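Local coordinates for probable chemoreceptor (Methyl-accepting chemotaxis) transmembrane protein (Rhizobium meliloti, PDB 6D8V) that senses quaternary ammonium compounds for bacterial chemotaxis through a sensory domain that holds 1,1-dimethyl-prolinium in an aromatic-rich pocket, at residues A[38-43]-A[56-61]; A[9-14]-A[246-251]; A[134-139]-A[259-264]. All blocks are in the same frame, centred on the assembly; numbering follows the deposited sequence.

Interaction 1 (A[38-43]-A[56-61]); sequences GVLGRG and NLLKAN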
loop_
_atom_site.group_PDB
_atom_site.type_symbol
_atom_site.label_atom_id
_atom_site.label_comp_id
_atom_site.label_asym_id
_atom_site.label_seq_id
_atom_site.Cartn_x
_atom_site.Cartn_y
_atom_site.Cartn_z
ATOM N N GLY A 38 -6.087 -3.443 -17.152
ATOM C CA GLY A 38 -6.921 -3.642 -18.325
ATOM C C GLY A 38 -6.198 -3.311 -19.616
ATOM O O GLY A 38 -6.162 -4.123 -20.545
ATOM N N VAL A 39 -5.613 -2.110 -19.696
ATOM C CA VAL A 39 -4.968 -1.707 -20.946
ATOM C C VAL A 39 -3.782 -2.609 -21.258
ATOM O O VAL A 39 -3.479 -2.868 -22.431
ATOM C CB VAL A 39 -4.546 -0.222 -20.915
ATOM C CG1 VAL A 39 -5.131 0.481 -19.709
ATOM C CG2 VAL A 39 -3.034 -0.091 -20.952
ATOM N N LEU A 40 -3.099 -3.115 -20.226
ATOM C CA LEU A 40 -2.043 -4.091 -20.470
ATOM C C LEU A 40 -2.623 -5.412 -20.972
ATOM O O LEU A 40 -2.048 -6.051 -21.863
ATOM C CB LEU A 40 -1.211 -4.303 -19.204
ATOM C CG LEU A 40 -0.309 -3.141 -18.783
ATOM C CD1 LEU A 40 0.475 -3.467 -17.502
ATOM C CD2 LEU A 40 0.640 -2.733 -19.909
ATOM N N GLY A 41 -3.768 -5.825 -20.431
ATOM C CA GLY A 41 -4.444 -7.029 -20.880
ATOM C C GLY A 41 -5.046 -6.913 -22.268
ATOM O O GLY A 41 -4.739 -7.723 -23.147
ATOM N N ARG A 42 -5.913 -5.918 -22.484
ATOM C CA ARG A 42 -6.474 -5.718 -23.817
ATOM C C ARG A 42 -5.371 -5.468 -24.841
ATOM O O ARG A 42 -5.428 -5.985 -25.963
ATOM C CB ARG A 42 -7.489 -4.562 -23.815
ATOM C CG ARG A 42 -8.939 -4.941 -23.441
ATOM C CD ARG A 42 -10.006 -4.080 -24.182
ATOM N NE ARG A 42 -10.610 -4.765 -25.337
ATOM C CZ ARG A 42 -11.600 -5.654 -25.250
ATOM N NH1 ARG A 42 -12.098 -5.971 -24.063
ATOM N NH2 ARG A 42 -12.090 -6.234 -26.345
ATOM N N GLY A 43 -4.359 -4.673 -24.480
ATOM C CA GLY A 43 -3.233 -4.466 -25.379
ATOM C C GLY A 43 -2.523 -5.745 -25.755
ATOM O O GLY A 43 -1.900 -5.817 -26.826
ATOM N N ASN A 56 6.391 1.790 -21.902
ATOM C CA ASN A 56 5.930 3.161 -22.112
ATOM C C ASN A 56 4.638 3.429 -21.346
ATOM O O ASN A 56 4.566 4.356 -20.530
ATOM C CB ASN A 56 5.732 3.433 -23.606
ATOM C CG ASN A 56 5.339 4.881 -23.899
ATOM O OD1 ASN A 56 5.603 5.783 -23.106
ATOM N ND2 ASN A 56 4.708 5.101 -25.048
ATOM N N LEU A 57 3.608 2.612 -21.586
ATOM C CA LEU A 57 2.305 2.867 -20.979
ATOM C C LEU A 57 2.367 2.795 -19.457
ATOM O O LEU A 57 1.669 3.547 -18.769
ATOM C CB LEU A 57 1.272 1.875 -21.508
ATOM C CG LEU A 57 1.061 1.852 -23.015
ATOM C CD1 LEU A 57 0.025 0.802 -23.395
ATOM C CD2 LEU A 57 0.659 3.231 -23.519
ATOM N N LEU A 58 3.178 1.885 -18.913
ATOM C CA LEU A 58 3.216 1.691 -17.469
ATOM C C LEU A 58 3.629 2.953 -16.721
ATOM O O LEU A 58 3.316 3.089 -15.534
ATOM C CB LEU A 58 4.170 0.548 -17.127
ATOM C CG LEU A 58 3.639 -0.569 -16.226
ATOM C CD1 LEU A 58 4.751 -1.558 -15.894
ATOM C CD2 LEU A 58 3.034 -0.003 -14.961
ATOM N N LYS A 59 4.324 3.876 -17.379
ATOM C CA LYS A 59 4.765 5.087 -16.703
ATOM C C LYS A 59 3.628 6.076 -16.478
ATOM O O LYS A 59 3.766 6.986 -15.650
ATOM C CB LYS A 59 5.894 5.744 -17.505
ATOM C CG LYS A 59 6.597 6.889 -16.799
ATOM C CD LYS A 59 7.845 7.313 -17.563
ATOM C CE LYS A 59 8.491 8.545 -16.950
ATOM N NZ LYS A 59 9.749 8.910 -17.655
ATOM N N ALA A 60 2.506 5.908 -17.188
ATOM C CA ALA A 60 1.399 6.852 -17.069
ATOM C C ALA A 60 0.860 6.917 -15.648
ATOM O O ALA A 60 0.417 7.983 -15.198
ATOM C CB ALA A 60 0.281 6.473 -18.034
ATOM N N ASN A 61 0.894 5.794 -14.926
ATOM C CA ASN A 61 0.292 5.745 -13.596
ATOM C C ASN A 61 1.041 6.605 -12.586
ATOM O O ASN A 61 0.452 7.025 -11.581
ATOM C CB ASN A 61 0.229 4.305 -13.101
ATOM C CG ASN A 61 -1.145 3.698 -13.255
ATOM O OD1 ASN A 61 -2.157 4.402 -13.212
ATOM N ND2 ASN A 61 -1.191 2.379 -13.424
#
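Where the long helix 2-45 nears its end and the chain folds back through helix 51-58, V39 and L40 meet L57 and L58 in a small, wholly apolar contact that buries 134 Å² in all. Its nearer half is a meeting of methyls: V39 CG2 comes to 4.0 Å from L57 CD1, the two side chains passing at a slant. L57 reaches that point because its CG is anti to the carbonyl carbon (chi1 -58°) and CD1 then continues the extended chain. The backbones stay apart, with L40 CA and L57 CA 8.2 Å from each other, so only the branches bridge the gap. The chain reverses here between two helices at one end of what is consistent with a double Cache sensory domain, in which the long helix runs past both modules. The second touch is looser, L40 CD1 lying 4.5 Å from L58 CG. L58 also packs on F73, P101 and W103 of the sheet, and its side chain is about 9 Å from the bound 1,1-dimethyl-prolinium. G43 N keeps the helical bond to V39 O (2.9 Å), and G43 is also joined to T49 by a backbone bond just beyond the helix.

Interaction 2 (A[9-14]-A[246-251]); sequences DGAKTE and DRVVYP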
loop_
_atom_site.group_PDB
_atom_site.type_symbol
_atom_site.label_atom_id
_atom_site.label_comp_id
_atom_site.label_asym_id
_atom_site.label_seq_id
_atom_site.Cartn_x
_atom_site.Cartn_y
_atom_site.Cartn_z
ATOM N N ASP A 9 -15.109 10.541 21.577
ATOM C CA ASP A 9 -15.861 11.100 20.455
ATOM C C ASP A 9 -14.965 11.952 19.560
ATOM O O ASP A 9 -14.847 11.690 18.357
ATOM C CB ASP A 9 -17.060 11.909 20.960
ATOM C CG ASP A 9 -18.125 11.036 21.619
ATOM O OD1 ASP A 9 -18.230 9.834 21.283
ATOM O OD2 ASP A 9 -18.864 11.558 22.480
ATOM N N GLY A 10 -14.310 12.970 20.129
ATOM C CA GLY A 10 -13.462 13.843 19.321
ATOM C C GLY A 10 -12.453 13.077 18.485
ATOM O O GLY A 10 -12.281 13.341 17.290
ATOM N N ALA A 11 -11.757 12.124 19.109
ATOM C CA ALA A 11 -10.834 11.266 18.366
ATOM C C ALA A 11 -11.548 10.491 17.260
ATOM O O ALA A 11 -11.028 10.363 16.145
ATOM C CB ALA A 11 -10.131 10.297 19.319
ATOM N N LYS A 12 -12.740 9.960 17.552
ATOM C CA LYS A 12 -13.513 9.267 16.523
ATOM C C LYS A 12 -13.826 10.194 15.353
ATOM O O LYS A 12 -13.671 9.815 14.184
ATOM C CB LYS A 12 -14.808 8.713 17.117
ATOM C CG LYS A 12 -14.817 7.222 17.326
ATOM C CD LYS A 12 -15.695 6.877 18.510
ATOM C CE LYS A 12 -17.123 7.369 18.323
ATOM N NZ LYS A 12 -17.919 7.164 19.566
ATOM N N THR A 13 -14.281 11.413 15.654
ATOM C CA THR A 13 -14.643 12.361 14.604
ATOM C C THR A 13 -13.457 12.653 13.696
ATOM O O THR A 13 -13.605 12.759 12.472
ATOM C CB THR A 13 -15.169 13.653 15.233
ATOM O OG1 THR A 13 -16.521 13.456 15.666
ATOM C CG2 THR A 13 -15.106 14.793 14.233
ATOM N N GLU A 14 -12.272 12.769 14.282
ATOM C CA GLU A 14 -11.071 13.067 13.519
ATOM C C GLU A 14 -10.553 11.823 12.794
ATOM O O GLU A 14 -10.053 11.916 11.666
ATOM C CB GLU A 14 -10.038 13.646 14.482
ATOM C CG GLU A 14 -8.787 14.217 13.891
ATOM C CD GLU A 14 -7.865 14.726 14.980
ATOM O OE1 GLU A 14 -8.364 15.411 15.901
ATOM O OE2 GLU A 14 -6.652 14.426 14.929
ATOM N N ASP A 246 -4.377 8.714 25.759
ATOM C CA ASP A 246 -5.281 7.651 25.350
ATOM C C ASP A 246 -5.025 7.290 23.892
ATOM O O ASP A 246 -4.691 8.149 23.071
ATOM C CB ASP A 246 -6.744 8.080 25.519
ATOM C CG ASP A 246 -7.105 8.394 26.956
ATOM O OD1 ASP A 246 -6.959 7.502 27.820
ATOM O OD2 ASP A 246 -7.538 9.536 27.222
ATOM N N ARG A 247 -5.199 6.011 23.567
ATOM C CA ARG A 247 -5.047 5.520 22.200
ATOM C C ARG A 247 -6.413 5.070 21.710
ATOM O O ARG A 247 -6.978 4.110 22.241
ATOM C CB ARG A 247 -4.039 4.375 22.128
ATOM C CG ARG A 247 -3.794 3.849 20.723
ATOM C CD ARG A 247 -2.434 4.266 20.182
ATOM N NE ARG A 247 -1.345 3.451 20.729
ATOM C CZ ARG A 247 -0.072 3.823 20.753
ATOM N NH1 ARG A 247 0.285 5.004 20.267
ATOM N NH2 ARG A 247 0.841 3.017 21.270
ATOM N N VAL A 248 -6.949 5.763 20.711
ATOM C CA VAL A 248 -8.191 5.361 20.065
ATOM C C VAL A 248 -7.847 4.664 18.757
ATOM O O VAL A 248 -7.067 5.188 17.950
ATOM C CB VAL A 248 -9.117 6.565 19.819
ATOM C CG1 VAL A 248 -10.300 6.140 18.982
ATOM C CG2 VAL A 248 -9.591 7.142 21.132
ATOM N N VAL A 249 -8.427 3.488 18.544
ATOM C CA VAL A 249 -8.221 2.718 17.324
ATOM C C VAL A 249 -9.501 2.769 16.504
ATOM O O VAL A 249 -10.605 2.630 17.043
ATOM C CB VAL A 249 -7.806 1.268 17.642
ATOM C CG1 VAL A 249 -6.793 1.256 18.766
ATOM C CG2 VAL A 249 -9.007 0.450 18.025
ATOM N N TYR A 250 -9.355 2.985 15.197
ATOM C CA TYR A 250 -10.496 3.234 14.314
ATOM C C TYR A 250 -10.306 2.428 13.035
ATOM O O TYR A 250 -9.610 2.861 12.106
ATOM C CB TYR A 250 -10.632 4.729 14.018
ATOM C CG TYR A 250 -11.917 5.159 13.356
ATOM C CD1 TYR A 250 -13.038 5.494 14.116
ATOM C CD2 TYR A 250 -12.004 5.276 11.970
ATOM C CE1 TYR A 250 -14.213 5.907 13.514
ATOM C CE2 TYR A 250 -13.174 5.690 11.359
ATOM C CZ TYR A 250 -14.277 6.003 12.129
ATOM O OH TYR A 250 -15.447 6.415 11.510
ATOM N N PRO A 251 -10.891 1.234 12.965
ATOM C CA PRO A 251 -10.853 0.472 11.713
ATOM C C PRO A 251 -11.667 1.161 10.634
ATOM O O PRO A 251 -12.637 1.869 10.917
ATOM C CB PRO A 251 -11.466 -0.881 12.095
ATOM C CG PRO A 251 -12.244 -0.623 13.332
ATOM C CD PRO A 251 -11.523 0.476 14.057
#
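Two first torsions aim this contact: Y250 turns CG away from its backbone N (chi1 -168°), laying its ring beside K12, while V248 places CG2 opposite its carbonyl carbon and so presents that methyl to A11. The motif is a helix resting on a sheet, the first turns of helix 2-45 lying over strand 243-254 of the four-stranded antiparallel sheet, probably the membrane-proximal module of a double Cache domain. V248 and Y250 alternate with V249, so both project from the same face of the strand, and they receive consecutive helix residues, A11 and K12. The backbones come close at the first pair, A11 CA and V248 CA being 6.7 Å apart, consistent with the small side chain of alanine. A11 CB sits over the valine fork, 3.7 Å from V248 CG2, with V248 CG1 on the other branch a little farther off. V265 of the next strand and F8 of the helix close round this pair.

K12 meets the ring with both side chain and backbone. Its CG lies 4.1 Å from Y250 CD1, the lysine chain and the tyrosine crossing at about a right angle, and its carbonyl O approaches Y250 CE1 at 4.0 Å, obliquely to the ring. Beyond CG the chain bends at chi2 and chi3 and carries the ammonium back along the helix, where F8 adds a cation-pi partner. With K12 replaced by alanine, the Y250 ring would probably lose the aliphatic chain beside CD1, and the D9 carboxylate the charge that meets it. Y250 OH makes a weak hydrogen bond to R16 NH1, one turn farther along the helix. K12 NZ closes a salt bridge to D9 OD1 at 3.2 Å, meeting that oxygen nearly head-on to its C-O bond.

Interaction 3 (A[134-139]-A[259-264]); sequences GAITQP and AQWLVL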
loop_
_atom_site.group_PDB
_atom_site.type_symbol
_atom_site.label_atom_id
_atom_site.label_comp_id
_atom_site.label_asym_id
_atom_site.label_seq_id
_atom_site.Cartn_x
_atom_site.Cartn_y
_atom_site.Cartn_z
ATOM N N GLY A 134 -8.522 -7.680 -7.166
ATOM C CA GLY A 134 -7.525 -6.748 -6.685
ATOM C C GLY A 134 -7.240 -6.935 -5.211
ATOM O O GLY A 134 -8.143 -7.298 -4.446
ATOM N N ALA A 135 -5.994 -6.678 -4.805
ATOM C CA ALA A 135 -5.567 -6.922 -3.437
ATOM C C ALA A 135 -4.533 -5.881 -3.034
ATOM O O ALA A 135 -4.012 -5.134 -3.870
ATOM C CB ALA A 135 -5.011 -8.341 -3.279
ATOM N N ILE A 136 -4.236 -5.852 -1.731
ATOM C CA ILE A 136 -3.272 -4.927 -1.145
ATOM C C ILE A 136 -2.413 -5.677 -0.124
ATOM O O ILE A 136 -2.912 -6.513 0.635
ATOM C CB ILE A 136 -3.988 -3.716 -0.509
ATOM C CG1 ILE A 136 -2.972 -2.647 -0.093
ATOM C CG2 ILE A 136 -4.865 -4.142 0.666
ATOM C CD1 ILE A 136 -3.605 -1.307 0.257
ATOM N N THR A 137 -1.120 -5.375 -0.105
ATOM C CA THR A 137 -0.154 -6.178 0.632
ATOM C C THR A 137 0.102 -5.628 2.030
ATOM O O THR A 137 -0.085 -4.445 2.319
ATOM C CB THR A 137 1.184 -6.252 -0.114
ATOM O OG1 THR A 137 1.837 -4.975 -0.057
ATOM C CG2 THR A 137 0.976 -6.650 -1.562
ATOM N N GLN A 138 0.547 -6.515 2.905
ATOM C CA GLN A 138 1.130 -6.070 4.152
ATOM C C GLN A 138 2.404 -5.294 3.841
ATOM O O GLN A 138 3.065 -5.543 2.827
ATOM C CB GLN A 138 1.440 -7.249 5.080
ATOM C CG GLN A 138 0.211 -7.919 5.687
ATOM C CD GLN A 138 -0.497 -7.052 6.714
ATOM O OE1 GLN A 138 0.026 -6.026 7.146
ATOM N NE2 GLN A 138 -1.695 -7.464 7.110
ATOM N N PRO A 139 2.761 -4.340 4.693
ATOM C CA PRO A 139 3.943 -3.524 4.415
ATOM C C PRO A 139 5.187 -4.387 4.281
ATOM O O PRO A 139 5.444 -5.273 5.103
ATOM C CB PRO A 139 4.009 -2.577 5.620
ATOM C CG PRO A 139 3.224 -3.239 6.671
ATOM C CD PRO A 139 2.143 -3.995 5.981
ATOM N N ALA A 259 -9.722 -5.205 2.305
ATOM C CA ALA A 259 -8.904 -5.065 3.500
ATOM C C ALA A 259 -9.387 -3.853 4.280
ATOM O O ALA A 259 -10.119 -3.010 3.760
ATOM C CB ALA A 259 -7.418 -4.921 3.167
ATOM N N GLN A 260 -8.971 -3.781 5.539
ATOM C CA GLN A 260 -9.226 -2.619 6.368
ATOM C C GLN A 260 -7.943 -2.228 7.088
ATOM O O GLN A 260 -7.040 -3.044 7.288
ATOM C CB GLN A 260 -10.337 -2.883 7.380
ATOM C CG GLN A 260 -10.077 -4.059 8.290
ATOM C CD GLN A 260 -11.095 -4.148 9.397
ATOM O OE1 GLN A 260 -12.093 -3.429 9.390
ATOM N NE2 GLN A 260 -10.849 -5.024 10.364
ATOM N N TRP A 261 -7.875 -0.959 7.472
ATOM C CA TRP A 261 -6.767 -0.427 8.247
ATOM C C TRP A 261 -7.279 0.196 9.539
ATOM O O TRP A 261 -8.466 0.506 9.681
ATOM C CB TRP A 261 -5.988 0.623 7.459
ATOM C CG TRP A 261 -5.143 0.057 6.365
ATOM C CD1 TRP A 261 -4.939 -1.259 6.074
ATOM C CD2 TRP A 261 -4.380 0.801 5.412
ATOM N NE1 TRP A 261 -4.091 -1.381 4.996
ATOM C CE2 TRP A 261 -3.738 -0.129 4.571
ATOM C CE3 TRP A 261 -4.183 2.168 5.186
ATOM C CZ2 TRP A 261 -2.914 0.261 3.523
ATOM C CZ3 TRP A 261 -3.362 2.555 4.144
ATOM C CH2 TRP A 261 -2.734 1.604 3.328
ATOM N N LEU A 262 -6.362 0.392 10.480
ATOM C CA LEU A 262 -6.643 1.082 11.730
ATOM C C LEU A 262 -6.007 2.462 11.693
ATOM O O LEU A 262 -4.807 2.600 11.432
ATOM C CB LEU A 262 -6.104 0.315 12.944
ATOM C CG LEU A 262 -6.728 -1.018 13.288
ATOM C CD1 LEU A 262 -8.235 -0.936 13.116
ATOM C CD2 LEU A 262 -6.134 -2.103 12.415
ATOM N N VAL A 263 -6.811 3.471 11.950
ATOM C CA VAL A 263 -6.307 4.766 12.363
ATOM C C VAL A 263 -6.111 4.703 13.868
ATOM O O VAL A 263 -6.974 4.203 14.599
ATOM C CB VAL A 263 -7.281 5.888 11.966
ATOM C CG1 VAL A 263 -6.802 7.221 12.481
ATOM C CG2 VAL A 263 -7.438 5.936 10.455
ATOM N N LEU A 264 -4.957 5.150 14.326
ATOM C CA LEU A 264 -4.699 5.334 15.742
ATOM C C LEU A 264 -4.587 6.825 15.984
ATOM O O LEU A 264 -3.838 7.519 15.289
ATOM C CB LEU A 264 -3.408 4.644 16.188
ATOM C CG LEU A 264 -3.188 3.180 15.841
ATOM C CD1 LEU A 264 -1.862 2.739 16.434
ATOM C CD2 LEU A 264 -4.330 2.326 16.361
#
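The backbone is extended at I136 (phi -138°, psi 140°), and its CA lies 7.3 Å from A259 CA, too far for sheet pairing, so the two strands touch through side chains alone. I136 does all the work on its side, with its two branches sent to different partners. CG2 meets A259 CB at 3.7 Å. The longer arm, with CG1 anti to the backbone N (chi1 -171°) and CD1 extended beyond it, reaches W261 CZ2, also at 3.7 Å; the methyl comes obliquely to the indole, on its six-membered ring.

Here two sheets meet: strand 135-136 pairs with strand 149-160 in the seven-stranded sheet of the first sensor module, whereas strand 259-268 belongs to the separate four-stranded sheet, an arrangement consistent with the module junction of a double Cache domain. Close to CZ2 on the same edge of the indole, W261 NE1 donates a hydrogen bond to Q197 OE1, while I22 of the long helix and F252 of the neighbouring strand pack against the residue.

After I136 the chain leaves the strand but stays extended. T137 OG1 donates to Q138 O at 3.2 Å, from 52° out of the carbonyl plane, and also accepts from S153 N. Q138 OE1 bonds in turn to S196 OG, beside Q197.

The three contacts sample one elongated chain. Interactions 1 and 2 share helix 2-45 yet lie on opposite sides of the chain's centre, with about 40 Å between their own centres; each is only partly buried. Interaction 3 is the buried one, about 7 Å from the chain's centre, and joins the two sheets. It borders interaction 2 directly, for strands 243-254 and 259-268 are neighbours in one sheet, with Y250 N 2.7 Å from V263 O in a probable hydrogen bond. Chemistry follows place: interaction 1 is purely aliphatic, interaction 3 adds an indole, and interaction 2, near the surface, joins a methyl contact to a lysine whose aliphatic part crosses a tyrosine ring while its ammonium pairs with a carboxylate.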